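Local coordinates for mandelate racemase/muconate lactonizing protein (Alicyclobacillus acidocaldarius LAA1, PDB 3QLD) that belongs to the mandelate racemase/muconate lactonizing family of the enolase superfamily, pairing an N-terminal capping domain with a TIM-barrel-like domain, at residues G103-V108 against S251-K256; L144-S149 against P174-A179; V152-V157 against R185-D190; V269-L274 against G278-A283. All coordinates share one frame; numbering follows the deposited sequence.

Interaction 1 of 4, residues G103-V108 against S251-K256; sequences GNRMSV and SVRELK. With SO4 (sulfate ion), chain C; SO4 (sulfate ion), chain D.
Arg105 and Ser251, 8.5 Å apart between their CA atoms, are the closest approach of two helix starts, one at Arg105 and the other at Val252 with Ser251 as its N-cap. Arg105 spans the gap with a chain extended from CG to NE, and Ser251 CB sits over one face of its guanidinium toward the rim, 3.5 Å from Arg105 NH2. Ser251 OG turns back to its own helix and accepts from Glu254 N at 3.0 Å. The chain C sulfate joins the segments: Val252 N reaches its O2 and Arg253 N its O4, while Arg105 turns its guanidinium edge to it, NH1 to O2 weakly and NH2 to O1 too short in the model to carry weight. Arg253, bent at chi3 (-66°), folds back so that NE also meets that O4 at 2.8 Å, almost straight at 176°. Arg253 NH2, of doubtful placement, comes to the edge of the Arg105 guanidinium; the shared anions, probably from the crystallisation liquor, would let these like charges approach. The chain D sulfate takes Gly103 N on O2 (3.0 Å), while its O4 receives both NE and NH2 of Arg105. Beyond the anions, Arg105 NH1 bonds to Leu274 O, Asn104 and Ser107 pack on helix 61-80, and Val252 and Leu255 lean on helix 277-289, so the contact bridges helix 105-123 of the N-terminal family region and helix 252-261 of the barrel.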
loop_
_atom_site.group_PDB
_atom_site.type_symbol
_atom_site.label_atom_id
_atom_site.label_comp_id
_atom_site.label_asym_id
_atom_site.label_seq_id
_atom_site.Cartn_x
_atom_site.Cartn_y
_atom_site.Cartn_z
ATOM N N GLY A 103 -1.075 -3.325 5.211
ATOM C CA GLY A 103 -0.532 -1.991 4.979
ATOM C C GLY A 103 -1.069 -1.006 5.989
ATOM O O GLY A 103 -1.210 -1.358 7.210
ATOM N N ASN A 104 -1.394 0.185 5.497
ATOM C CA ASN A 104 -1.973 1.282 6.354
ATOM C C ASN A 104 -1.074 1.578 7.533
ATOM O O ASN A 104 -1.534 1.814 8.668
ATOM C CB ASN A 104 -3.369 0.885 6.828
ATOM C CG ASN A 104 -4.381 0.919 5.650
ATOM O OD1 ASN A 104 -4.840 2.013 5.266
ATOM N ND2 ASN A 104 -4.703 -0.248 5.091
ATOM N N ARG A 105 0.234 1.529 7.278
ATOM C CA ARG A 105 1.162 1.587 8.411
ATOM C C ARG A 105 1.191 2.921 9.145
ATOM O O ARG A 105 1.450 2.923 10.354
ATOM C CB ARG A 105 2.555 1.174 7.988
ATOM C CG ARG A 105 2.592 -0.335 7.813
ATOM C CD ARG A 105 4.036 -0.774 7.426
ATOM N NE ARG A 105 4.124 -2.237 7.239
ATOM C CZ ARG A 105 4.718 -3.082 8.093
ATOM N NH1 ARG A 105 5.364 -2.641 9.191
ATOM N NH2 ARG A 105 4.705 -4.388 7.821
HETATM N N MSE A 106 0.930 4.038 8.451
HETATM C CA MSE A 106 0.903 5.321 9.157
HETATM C C MSE A 106 -0.311 5.457 10.095
HETATM O O MSE A 106 -0.203 6.075 11.186
HETATM C CB MSE A 106 0.992 6.502 8.176
HETATM C CG MSE A 106 2.332 6.550 7.419
HETATM SE SE MSE A 106 2.129 7.778 5.934
HETATM C CE MSE A 106 3.929 7.729 5.216
ATOM N N SER A 107 -1.444 4.889 9.680
ATOM C CA SER A 107 -2.668 4.827 10.529
ATOM C C SER A 107 -2.454 3.869 11.707
ATOM O O SER A 107 -2.743 4.226 12.883
ATOM C CB SER A 107 -3.898 4.409 9.689
ATOM O OG SER A 107 -4.250 5.555 8.985
ATOM N N VAL A 108 -1.872 2.712 11.418
ATOM C CA VAL A 108 -1.566 1.740 12.453
ATOM C C VAL A 108 -0.619 2.373 13.476
ATOM O O VAL A 108 -0.824 2.244 14.702
ATOM C CB VAL A 108 -0.955 0.436 11.829
ATOM C CG1 VAL A 108 -0.249 -0.398 12.898
ATOM C CG2 VAL A 108 -2.082 -0.443 11.210
ATOM N N SER A 251 8.468 -1.476 5.369
ATOM C CA SER A 251 8.282 -2.565 6.322
ATOM C C SER A 251 9.621 -3.172 6.620
ATOM O O SER A 251 10.563 -3.012 5.840
ATOM C CB SER A 251 7.408 -3.675 5.743
ATOM O OG SER A 251 8.090 -4.421 4.724
ATOM N N VAL A 252 9.690 -3.897 7.732
ATOM C CA VAL A 252 10.883 -4.688 8.095
ATOM C C VAL A 252 11.207 -5.774 7.056
ATOM O O VAL A 252 12.365 -6.013 6.771
ATOM C CB VAL A 252 10.789 -5.264 9.550
ATOM C CG1 VAL A 252 12.125 -5.888 10.015
ATOM C CG2 VAL A 252 10.424 -4.149 10.536
ATOM N N ARG A 253 10.203 -6.414 6.453
ATOM C CA ARG A 253 10.482 -7.388 5.376
ATOM C C ARG A 253 11.110 -6.749 4.104
ATOM O O ARG A 253 11.967 -7.352 3.465
ATOM C CB ARG A 253 9.224 -8.149 4.976
ATOM C CG ARG A 253 8.819 -9.236 6.009
ATOM C CD ARG A 253 7.339 -9.657 5.846
ATOM N NE ARG A 253 6.473 -8.527 6.175
ATOM C CZ ARG A 253 5.218 -8.351 5.761
ATOM N NH1 ARG A 253 4.610 -9.235 4.975
ATOM N NH2 ARG A 253 4.572 -7.261 6.142
ATOM N N GLU A 254 10.662 -5.559 3.738
ATOM C CA GLU A 254 11.272 -4.852 2.598
ATOM C C GLU A 254 12.732 -4.484 2.903
ATOM O O GLU A 254 13.575 -4.463 2.039
ATOM C CB GLU A 254 10.494 -3.595 2.271
ATOM C CG GLU A 254 9.513 -3.741 1.051
ATOM C CD GLU A 254 8.925 -2.379 0.623
ATOM O OE1 GLU A 254 8.341 -1.683 1.490
ATOM O OE2 GLU A 254 9.053 -2.007 -0.580
ATOM N N LEU A 255 12.986 -4.144 4.147
ATOM C CA LEU A 255 14.343 -3.860 4.630
ATOM C C LEU A 255 15.167 -5.121 4.553
ATOM O O LEU A 255 16.291 -5.058 4.129
ATOM C CB LEU A 255 14.341 -3.339 6.074
ATOM C CG LEU A 255 15.757 -2.942 6.617
ATOM C CD1 LEU A 255 16.350 -1.797 5.822
ATOM C CD2 LEU A 255 15.641 -2.517 8.074
ATOM N N LYS A 256 14.629 -6.270 4.969
ATOM C CA LYS A 256 15.327 -7.579 4.750
ATOM C C LYS A 256 15.733 -7.838 3.300
ATOM O O LYS A 256 16.874 -8.282 3.022
ATOM C CB LYS A 256 14.545 -8.793 5.342
ATOM C CG LYS A 256 14.651 -8.839 6.846
ATOM C CD LYS A 256 13.792 -10.011 7.468
ATOM C CE LYS A 256 13.917 -9.952 9.002
ATOM N NZ LYS A 256 13.313 -11.125 9.733
HETATM S S SO4 C . 6.986 -6.104 9.140
HETATM O O1 SO4 C . 5.533 -6.181 9.004
HETATM O O2 SO4 C . 7.379 -4.725 9.407
HETATM O O3 SO4 C . 7.440 -6.878 10.293
HETATM O O4 SO4 C . 7.568 -6.638 7.905
HETATM S S SO4 D . 1.640 -5.508 5.141
HETATM O O1 SO4 D . 1.481 -5.232 3.709
HETATM O O2 SO4 D . 0.371 -5.857 5.770
HETATM O O3 SO4 D . 2.515 -6.661 5.309
HETATM O O4 SO4 D . 2.229 -4.348 5.819
#

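Interaction 2 of 4, residues L144-S149 against P174-A179; sequences LGMSES and PGRDRA
Glu148 and Arg176 form a salt bridge across two surface loops, with Glu148 OE2 3.2 Å from Arg176 NH2. The oxygen stands well out of the guanidinium plane over one face, offset toward the rim, with the carboxylate plane turned 32° from it, so the pairing is electrostatic without a directed hydrogen bond. Van der Waals contact supplies the other side. The methyl CE of selenomethionine Met146 lies over the centre of the opposite face, 3.3 Å from Arg176 CZ, while its CG comes within 3.4 Å of Arg176 NH1. Arg176, bent at chi2 and chi3, thus has its flat end layered between a methyl and a carboxylate oxygen, and both side chains cross it at about a right angle. Its NE is buried here without a polar partner in the model. Hydrogen bonds lie within each segment or lead outward: Ser147 OG gives to Ser149 O at 3.1 Å, Arg178 N to Asp177 OD1, and Asp177 OD2 bonds to Tyr201 OH. Both loops precede helices, 150-162 and 178-187, and follow the adjacent parallel strands 137-144 and 167-171; such strand-to-helix loops are characteristic of the beta-alpha units of a TIM-barrel-like domain.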
loop_
_atom_site.group_PDB
_atom_site.type_symbol
_atom_site.label_atom_id
_atom_site.label_comp_id
_atom_site.label_asym_id
_atom_site.label_seq_id
_atom_site.Cartn_x
_atom_site.Cartn_y
_atom_site.Cartn_z
ATOM N N LEU A 144 18.200 21.660 1.191
ATOM C CA LEU A 144 18.255 22.815 0.295
ATOM C C LEU A 144 17.694 22.426 -1.071
ATOM O O LEU A 144 18.119 21.390 -1.662
ATOM C CB LEU A 144 19.685 23.355 0.157
ATOM C CG LEU A 144 20.587 23.585 1.385
ATOM C CD1 LEU A 144 21.837 24.209 0.922
ATOM C CD2 LEU A 144 19.915 24.458 2.469
ATOM N N GLY A 145 16.735 23.232 -1.560
ATOM C CA GLY A 145 16.066 22.959 -2.845
ATOM C C GLY A 145 17.031 23.163 -3.990
ATOM O O GLY A 145 18.072 23.783 -3.805
HETATM N N MSE A 146 16.726 22.676 -5.185
HETATM C CA MSE A 146 17.644 22.999 -6.282
HETATM C C MSE A 146 17.285 24.302 -7.005
HETATM O O MSE A 146 16.095 24.633 -7.157
HETATM C CB MSE A 146 17.808 21.835 -7.279
HETATM C CG MSE A 146 16.596 21.395 -8.025
HETATM SE SE MSE A 146 16.963 19.651 -8.911
HETATM C CE MSE A 146 15.863 19.859 -10.534
ATOM N N SER A 147 18.300 25.036 -7.452
ATOM C CA SER A 147 18.062 26.186 -8.363
ATOM C C SER A 147 18.959 26.140 -9.588
ATOM O O SER A 147 20.083 25.639 -9.535
ATOM C CB SER A 147 18.250 27.525 -7.647
ATOM O OG SER A 147 19.300 27.409 -6.721
ATOM N N GLU A 148 18.462 26.682 -10.698
ATOM C CA GLU A 148 19.269 26.744 -11.913
ATOM C C GLU A 148 20.359 27.814 -11.759
ATOM O O GLU A 148 21.277 27.890 -12.584
ATOM C CB GLU A 148 18.387 26.950 -13.157
ATOM C CG GLU A 148 18.797 26.057 -14.338
ATOM C CD GLU A 148 17.631 25.216 -14.875
ATOM O OE1 GLU A 148 17.754 24.665 -15.991
ATOM O OE2 GLU A 148 16.595 25.090 -14.181
ATOM N N SER A 149 20.252 28.591 -10.669
ATOM C CA SER A 149 21.284 29.523 -10.212
ATOM C C SER A 149 22.200 28.927 -9.126
ATOM O O SER A 149 21.783 28.704 -7.985
ATOM C CB SER A 149 20.619 30.813 -9.691
ATOM O OG SER A 149 21.563 31.680 -9.066
ATOM N N PRO A 174 19.142 14.853 -12.781
ATOM C CA PRO A 174 20.070 14.752 -13.897
ATOM C C PRO A 174 20.282 16.133 -14.528
ATOM O O PRO A 174 19.313 16.812 -14.803
ATOM C CB PRO A 174 19.344 13.810 -14.854
ATOM C CG PRO A 174 18.448 12.960 -13.914
ATOM C CD PRO A 174 17.976 13.951 -12.931
ATOM N N GLY A 175 21.540 16.556 -14.680
ATOM C CA GLY A 175 21.846 17.839 -15.315
ATOM C C GLY A 175 22.044 18.935 -14.303
ATOM O O GLY A 175 22.546 20.026 -14.648
ATOM N N ARG A 176 21.613 18.684 -13.065
ATOM C CA ARG A 176 21.756 19.647 -11.962
ATOM C C ARG A 176 22.137 18.815 -10.759
ATOM O O ARG A 176 21.374 18.638 -9.837
ATOM C CB ARG A 176 20.456 20.420 -11.741
ATOM C CG ARG A 176 19.441 20.294 -12.935
ATOM C CD ARG A 176 18.560 21.533 -13.250
ATOM N NE ARG A 176 18.187 22.326 -12.071
ATOM C CZ ARG A 176 16.953 22.732 -11.768
ATOM N NH1 ARG A 176 16.749 23.457 -10.665
ATOM N NH2 ARG A 176 15.919 22.431 -12.566
ATOM N N ASP A 177 23.368 18.312 -10.786
ATOM C CA ASP A 177 23.878 17.458 -9.724
ATOM C C ASP A 177 25.372 17.730 -9.472
ATOM O O ASP A 177 25.716 18.268 -8.424
ATOM C CB ASP A 177 23.602 15.946 -9.997
ATOM C CG ASP A 177 23.858 15.520 -11.465
ATOM O OD1 ASP A 177 24.708 16.092 -12.171
ATOM O OD2 ASP A 177 23.195 14.561 -11.930
ATOM N N ARG A 178 26.215 17.352 -10.425
ATOM C CA ARG A 178 27.687 17.422 -10.251
ATOM C C ARG A 178 28.136 18.871 -9.923
ATOM O O ARG A 178 28.955 19.092 -9.023
ATOM C CB ARG A 178 28.397 16.878 -11.505
ATOM C CG ARG A 178 29.860 16.552 -11.265
ATOM C CD ARG A 178 30.668 16.444 -12.545
ATOM N NE ARG A 178 32.120 16.477 -12.280
ATOM C CZ ARG A 178 33.018 17.227 -12.927
ATOM N NH1 ARG A 178 32.650 18.060 -13.909
ATOM N NH2 ARG A 178 34.312 17.138 -12.594
ATOM N N ALA A 179 27.574 19.850 -10.628
ATOM C CA ALA A 179 28.034 21.256 -10.464
ATOM C C ALA A 179 27.754 21.841 -9.055
ATOM O O ALA A 179 28.655 22.430 -8.372
ATOM C CB ALA A 179 27.450 22.128 -11.571
#

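Interaction 3 of 4, residues V152-V157 against R185-D190; sequences VLIQSV and RLRYPD
Ile154 and Arg187 are the first pair to meet as helix 150-162 runs past the end of helix 178-187. Ile154 lays its CG2 methyl over one face of the Arg187 guanidinium, toward the rim and 3.5 Å from NE, while its CD1 lies 4.0 Å from Arg187 CD. With CG2 anti to the backbone N and CG1 anti to the carbonyl carbon (chi1 -72°), the two branches of Ile154 share the approach. Arg187 reaches it on a chain extended from CG to NE, with CG anti to the backbone N (chi1 -178°). One turn further, Val157 CG1 comes 3.7 Å from Tyr188 CE2 and 3.9 Å from Tyr188 CD2, and the two side chains run antiparallel alongside one another. Tyr188 is where the second helix gives way to loop, and its carbonyl oxygen accepts in its plane from Arg185 NH1 at 2.9 Å. The polar ends turn to Asp158, whose OD1 takes both the salt bridge from Arg187 NE and a hydrogen bond with Tyr188 OH. A methyl therefore covers a face of the guanidinium and another touches the CD2-CE2 side of the tyrosine ring, while one carboxylate ties down the polar ends, which probably fixes both side chains against helix 150-162 and offsets the arginine's charge.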
loop_
_atom_site.group_PDB
_atom_site.type_symbol
_atom_site.label_atom_id
_atom_site.label_comp_id
_atom_site.label_asym_id
_atom_site.label_seq_id
_atom_site.Cartn_x
_atom_site.Cartn_y
_atom_site.Cartn_z
ATOM N N VAL A 152 22.280 31.301 -5.839
ATOM C CA VAL A 152 21.210 31.011 -4.893
ATOM C C VAL A 152 21.641 29.829 -4.012
ATOM O O VAL A 152 21.644 29.938 -2.784
ATOM C CB VAL A 152 19.865 30.671 -5.601
ATOM C CG1 VAL A 152 18.726 30.372 -4.551
ATOM C CG2 VAL A 152 19.432 31.777 -6.555
ATOM N N LEU A 153 22.052 28.729 -4.646
ATOM C CA LEU A 153 22.460 27.525 -3.904
ATOM C C LEU A 153 23.483 27.783 -2.788
ATOM O O LEU A 153 23.228 27.479 -1.602
ATOM C CB LEU A 153 22.985 26.438 -4.857
ATOM C CG LEU A 153 23.401 25.223 -4.026
ATOM C CD1 LEU A 153 22.196 24.483 -3.503
ATOM C CD2 LEU A 153 24.306 24.329 -4.791
ATOM N N ILE A 154 24.623 28.331 -3.186
ATOM C CA ILE A 154 25.749 28.600 -2.268
ATOM C C ILE A 154 25.341 29.585 -1.166
ATOM O O ILE A 154 25.755 29.480 0.006
ATOM C CB ILE A 154 26.990 29.083 -3.055
ATOM C CG1 ILE A 154 27.617 27.917 -3.844
ATOM C CG2 ILE A 154 28.033 29.700 -2.116
ATOM C CD1 ILE A 154 28.315 26.853 -2.981
ATOM N N GLN A 155 24.478 30.524 -1.542
ATOM C CA GLN A 155 23.918 31.427 -0.561
ATOM C C GLN A 155 23.060 30.651 0.426
ATOM O O GLN A 155 23.182 30.882 1.623
ATOM C CB GLN A 155 23.154 32.535 -1.248
ATOM C CG GLN A 155 24.048 33.337 -2.226
ATOM C CD GLN A 155 23.256 34.322 -3.140
ATOM O OE1 GLN A 155 22.277 34.977 -2.710
ATOM N NE2 GLN A 155 23.704 34.447 -4.392
ATOM N N SER A 156 22.231 29.701 -0.056
ATOM C CA SER A 156 21.434 28.875 0.841
ATOM C C SER A 156 22.313 28.056 1.763
ATOM O O SER A 156 22.001 27.963 2.949
ATOM C CB SER A 156 20.515 27.924 0.053
ATOM O OG SER A 156 19.546 28.684 -0.641
ATOM N N VAL A 157 23.368 27.429 1.224
ATOM C CA VAL A 157 24.335 26.653 2.047
ATOM C C VAL A 157 25.018 27.435 3.184
ATOM O O VAL A 157 25.063 27.006 4.345
ATOM C CB VAL A 157 25.435 26.040 1.202
ATOM C CG1 VAL A 157 26.237 25.038 2.062
ATOM C CG2 VAL A 157 24.833 25.346 -0.119
ATOM N N ARG A 185 31.139 21.062 -1.979
ATOM C CA ARG A 185 32.266 20.303 -1.427
ATOM C C ARG A 185 33.602 21.108 -1.370
ATOM O O ARG A 185 34.350 20.971 -0.420
ATOM C CB ARG A 185 32.519 19.042 -2.284
ATOM C CG ARG A 185 33.686 18.135 -1.739
ATOM C CD ARG A 185 33.627 17.969 -0.233
ATOM N NE ARG A 185 32.673 16.966 0.271
ATOM C CZ ARG A 185 32.113 16.947 1.477
ATOM N NH1 ARG A 185 32.300 17.939 2.353
ATOM N NH2 ARG A 185 31.288 15.944 1.799
ATOM N N LEU A 186 33.885 21.882 -2.412
ATOM C CA LEU A 186 35.128 22.690 -2.437
ATOM C C LEU A 186 35.079 23.758 -1.322
ATOM O O LEU A 186 35.995 23.842 -0.487
ATOM C CB LEU A 186 35.372 23.300 -3.831
ATOM C CG LEU A 186 36.661 24.165 -4.003
ATOM C CD1 LEU A 186 37.943 23.524 -3.369
ATOM C CD2 LEU A 186 36.910 24.573 -5.482
ATOM N N ARG A 187 33.961 24.466 -1.256
ATOM C CA ARG A 187 33.715 25.509 -0.236
ATOM C C ARG A 187 33.650 24.976 1.192
ATOM O O ARG A 187 34.068 25.661 2.137
ATOM C CB ARG A 187 32.424 26.268 -0.567
ATOM C CG ARG A 187 32.075 27.417 0.387
ATOM C CD ARG A 187 30.767 28.044 -0.052
ATOM N NE ARG A 187 30.493 29.413 0.424
ATOM C CZ ARG A 187 30.989 30.517 -0.132
ATOM N NH1 ARG A 187 31.800 30.437 -1.173
ATOM N NH2 ARG A 187 30.631 31.712 0.311
ATOM N N TYR A 188 33.153 23.757 1.359
ATOM C CA TYR A 188 32.984 23.169 2.688
ATOM C C TYR A 188 33.623 21.796 2.802
ATOM O O TYR A 188 32.917 20.766 2.818
ATOM C CB TYR A 188 31.489 23.107 3.094
ATOM C CG TYR A 188 30.906 24.467 3.416
ATOM C CD1 TYR A 188 31.188 25.107 4.648
ATOM C CD2 TYR A 188 30.148 25.156 2.479
ATOM C CE1 TYR A 188 30.648 26.423 4.933
ATOM C CE2 TYR A 188 29.625 26.439 2.758
ATOM C CZ TYR A 188 29.869 27.045 3.982
ATOM O OH TYR A 188 29.384 28.319 4.187
ATOM N N PRO A 189 34.968 21.755 2.911
ATOM C CA PRO A 189 35.681 20.484 2.855
ATOM C C PRO A 189 35.310 19.485 3.914
ATOM O O PRO A 189 35.496 18.288 3.713
ATOM C CB PRO A 189 37.156 20.894 3.049
ATOM C CG PRO A 189 37.230 22.289 2.510
ATOM C CD PRO A 189 35.901 22.909 2.942
ATOM N N ASP A 190 34.815 19.930 5.050
ATOM C CA ASP A 190 34.545 18.987 6.142
ATOM C C ASP A 190 33.075 18.829 6.513
ATOM O O ASP A 190 32.750 18.124 7.488
ATOM C CB ASP A 190 35.369 19.349 7.395
ATOM C CG ASP A 190 36.866 19.349 7.100
ATOM O OD1 ASP A 190 37.378 18.238 6.822
ATOM O OD2 ASP A 190 37.503 20.444 7.080
#

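Interaction 4 of 4, residues V269-L274 against G278-A283; sequences VKPGRL and GATLRA. With SO4 (sulfate ion), chain C.
Thr280 meets Val269 and Pro271 with its two branches, in a beta-alpha unit of the TIM-barrel-like domain where strand 266-269 leads through a short turn into helix 277-289. Its CG2 lies 3.6 Å from Val269 CG1, an apolar touch between strand end and helix. Its OG1 faces Pro271, 3.2 Å from CA and 3.4 Å from CB. The torsion chi1 of -62° sets OG1 anti to the carbonyl carbon and CG2 anti to the backbone N, which divides the side chain between the two partners. Leu274 supplies the rest of the contact: its CD1 is 4.1 Å from Ala283 CB, and its carbonyl oxygen lies 3.2 Å from Ala279 CB. All six touching residues are buried.

In the next shell, Thr280 OG1 bonds to Gly276 O, so the hydroxyl is satisfied within the connecting turn. Leu274 N is bonded to Lys270 O. Val269 pairs through its backbone with Trp295 and Gly297, holding the strand in the sheet, while Ala283 packs on Leu255 of helix 252-261. Arg282, on the outer side of the helix, bends at chi3 (-68°) to present the edge of its guanidinium to the chain C sulfate, whose O3 receives Arg282 NH2 at 2.5 Å.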
loop_
_atom_site.group_PDB
_atom_site.type_symbol
_atom_site.label_atom_id
_atom_site.label_comp_id
_atom_site.label_asym_id
_atom_site.label_seq_id
_atom_site.Cartn_x
_atom_site.Cartn_y
_atom_site.Cartn_z
ATOM N N VAL A 269 14.692 6.502 8.512
ATOM C CA VAL A 269 13.670 5.949 9.417
ATOM C C VAL A 269 12.600 7.003 9.695
ATOM O O VAL A 269 12.929 8.123 10.088
ATOM C CB VAL A 269 14.288 5.532 10.755
ATOM C CG1 VAL A 269 13.162 5.206 11.852
ATOM C CG2 VAL A 269 15.197 4.288 10.509
ATOM N N LYS A 270 11.308 6.667 9.486
ATOM C CA LYS A 270 10.247 7.559 9.998
ATOM C C LYS A 270 9.294 6.573 10.675
ATOM O O LYS A 270 8.770 5.690 10.029
ATOM C CB LYS A 270 9.572 8.346 8.884
ATOM C CG LYS A 270 10.509 9.226 8.075
ATOM C CD LYS A 270 9.808 10.038 6.982
ATOM C CE LYS A 270 10.879 10.670 6.080
ATOM N NZ LYS A 270 10.346 11.425 4.927
ATOM N N PRO A 271 9.218 6.617 12.008
ATOM C CA PRO A 271 8.474 5.621 12.771
ATOM C C PRO A 271 7.057 5.463 12.248
ATOM O O PRO A 271 6.548 4.361 12.195
ATOM C CB PRO A 271 8.543 6.173 14.229
ATOM C CG PRO A 271 9.831 6.982 14.205
ATOM C CD PRO A 271 9.937 7.592 12.865
ATOM N N GLY A 272 6.427 6.557 11.829
ATOM C CA GLY A 272 5.046 6.465 11.325
ATOM C C GLY A 272 4.996 5.666 10.026
ATOM O O GLY A 272 4.145 4.811 9.840
ATOM N N ARG A 273 5.955 5.892 9.139
ATOM C CA ARG A 273 5.942 5.197 7.816
ATOM C C ARG A 273 6.131 3.691 8.086
ATOM O O ARG A 273 5.609 2.831 7.389
ATOM C CB ARG A 273 7.111 5.763 6.957
ATOM C CG ARG A 273 7.129 5.298 5.465
ATOM C CD ARG A 273 8.470 5.724 4.663
ATOM N NE ARG A 273 9.588 4.806 4.987
ATOM C CZ ARG A 273 10.713 5.153 5.618
ATOM N NH1 ARG A 273 10.936 6.414 5.969
ATOM N NH2 ARG A 273 11.642 4.213 5.872
ATOM N N LEU A 274 6.897 3.359 9.122
ATOM C CA LEU A 274 7.220 1.941 9.397
ATOM C C LEU A 274 6.170 1.183 10.171
ATOM O O LEU A 274 6.201 -0.035 10.225
ATOM C CB LEU A 274 8.624 1.821 10.042
ATOM C CG LEU A 274 9.753 2.202 9.107
ATOM C CD1 LEU A 274 11.041 2.346 9.947
ATOM C CD2 LEU A 274 9.867 1.053 8.074
ATOM N N GLY A 278 7.544 0.027 17.866
ATOM C CA GLY A 278 7.926 -1.391 17.834
ATOM C C GLY A 278 8.505 -1.804 16.473
ATOM O O GLY A 278 9.538 -2.514 16.394
ATOM N N ALA A 279 7.846 -1.364 15.399
ATOM C CA ALA A 279 8.396 -1.572 14.044
ATOM C C ALA A 279 9.750 -0.889 13.792
ATOM O O ALA A 279 10.654 -1.489 13.152
ATOM C CB ALA A 279 7.356 -1.241 12.951
ATOM N N THR A 280 9.908 0.318 14.313
ATOM C CA THR A 280 11.134 1.041 14.222
ATOM C C THR A 280 12.283 0.269 14.942
ATOM O O THR A 280 13.385 0.121 14.396
ATOM C CB THR A 280 11.009 2.413 14.844
ATOM O OG1 THR A 280 10.029 3.146 14.107
ATOM C CG2 THR A 280 12.351 3.186 14.770
ATOM N N LEU A 281 12.026 -0.210 16.150
ATOM C CA LEU A 281 13.070 -1.029 16.871
ATOM C C LEU A 281 13.438 -2.279 16.072
ATOM O O LEU A 281 14.627 -2.610 15.997
ATOM C CB LEU A 281 12.600 -1.434 18.291
ATOM C CG LEU A 281 12.417 -0.201 19.190
ATOM C CD1 LEU A 281 11.726 -0.543 20.530
ATOM C CD2 LEU A 281 13.710 0.527 19.386
ATOM N N ARG A 282 12.440 -2.992 15.526
ATOM C CA ARG A 282 12.718 -4.142 14.636
ATOM C C ARG A 282 13.514 -3.809 13.383
ATOM O O ARG A 282 14.411 -4.584 13.012
ATOM C CB ARG A 282 11.477 -4.922 14.247
ATOM C CG ARG A 282 10.822 -5.617 15.428
ATOM C CD ARG A 282 9.642 -6.476 15.059
ATOM N NE ARG A 282 8.498 -5.677 14.592
ATOM C CZ ARG A 282 8.079 -5.691 13.331
ATOM N NH1 ARG A 282 7.047 -4.941 12.954
ATOM N NH2 ARG A 282 8.684 -6.490 12.450
ATOM N N ALA A 283 13.219 -2.670 12.745
ATOM C CA ALA A 283 14.008 -2.182 11.607
ATOM C C ALA A 283 15.452 -1.866 11.975
ATOM O O ALA A 283 16.381 -2.118 11.185
ATOM C CB ALA A 283 13.380 -0.904 10.968
HETATM S S SO4 C . 6.986 -6.104 9.140
HETATM O O1 SO4 C . 5.533 -6.181 9.004
HETATM O O2 SO4 C . 7.379 -4.725 9.407
HETATM O O3 SO4 C . 7.440 -6.878 10.293
HETATM O O4 SO4 C . 7.568 -6.638 7.905
#

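Interactions 1 and 4 form one neighbourhood, with centres 8 Å apart: Arg105 NH1 lies 2.9 Å from Leu274 O, and the chain C sulfate is shared, receiving Arg253 and, less certainly, Arg105 from interaction 1 and Arg282 from interaction 4. Interactions 2 and 3 form a second, with centres 12 Å apart, both drawing on helix 178-187; Leu144 CD1 packs 3.4 Å from Val157 CG2. Their segments alternate along the chain, as expected of consecutive barrel units. The two groups do not touch: the nearest atoms of interactions 2 and 4 are about 13 Å apart, and interactions 1 and 3 lie on opposite sides of the chain's centre, their centres 36 Å apart.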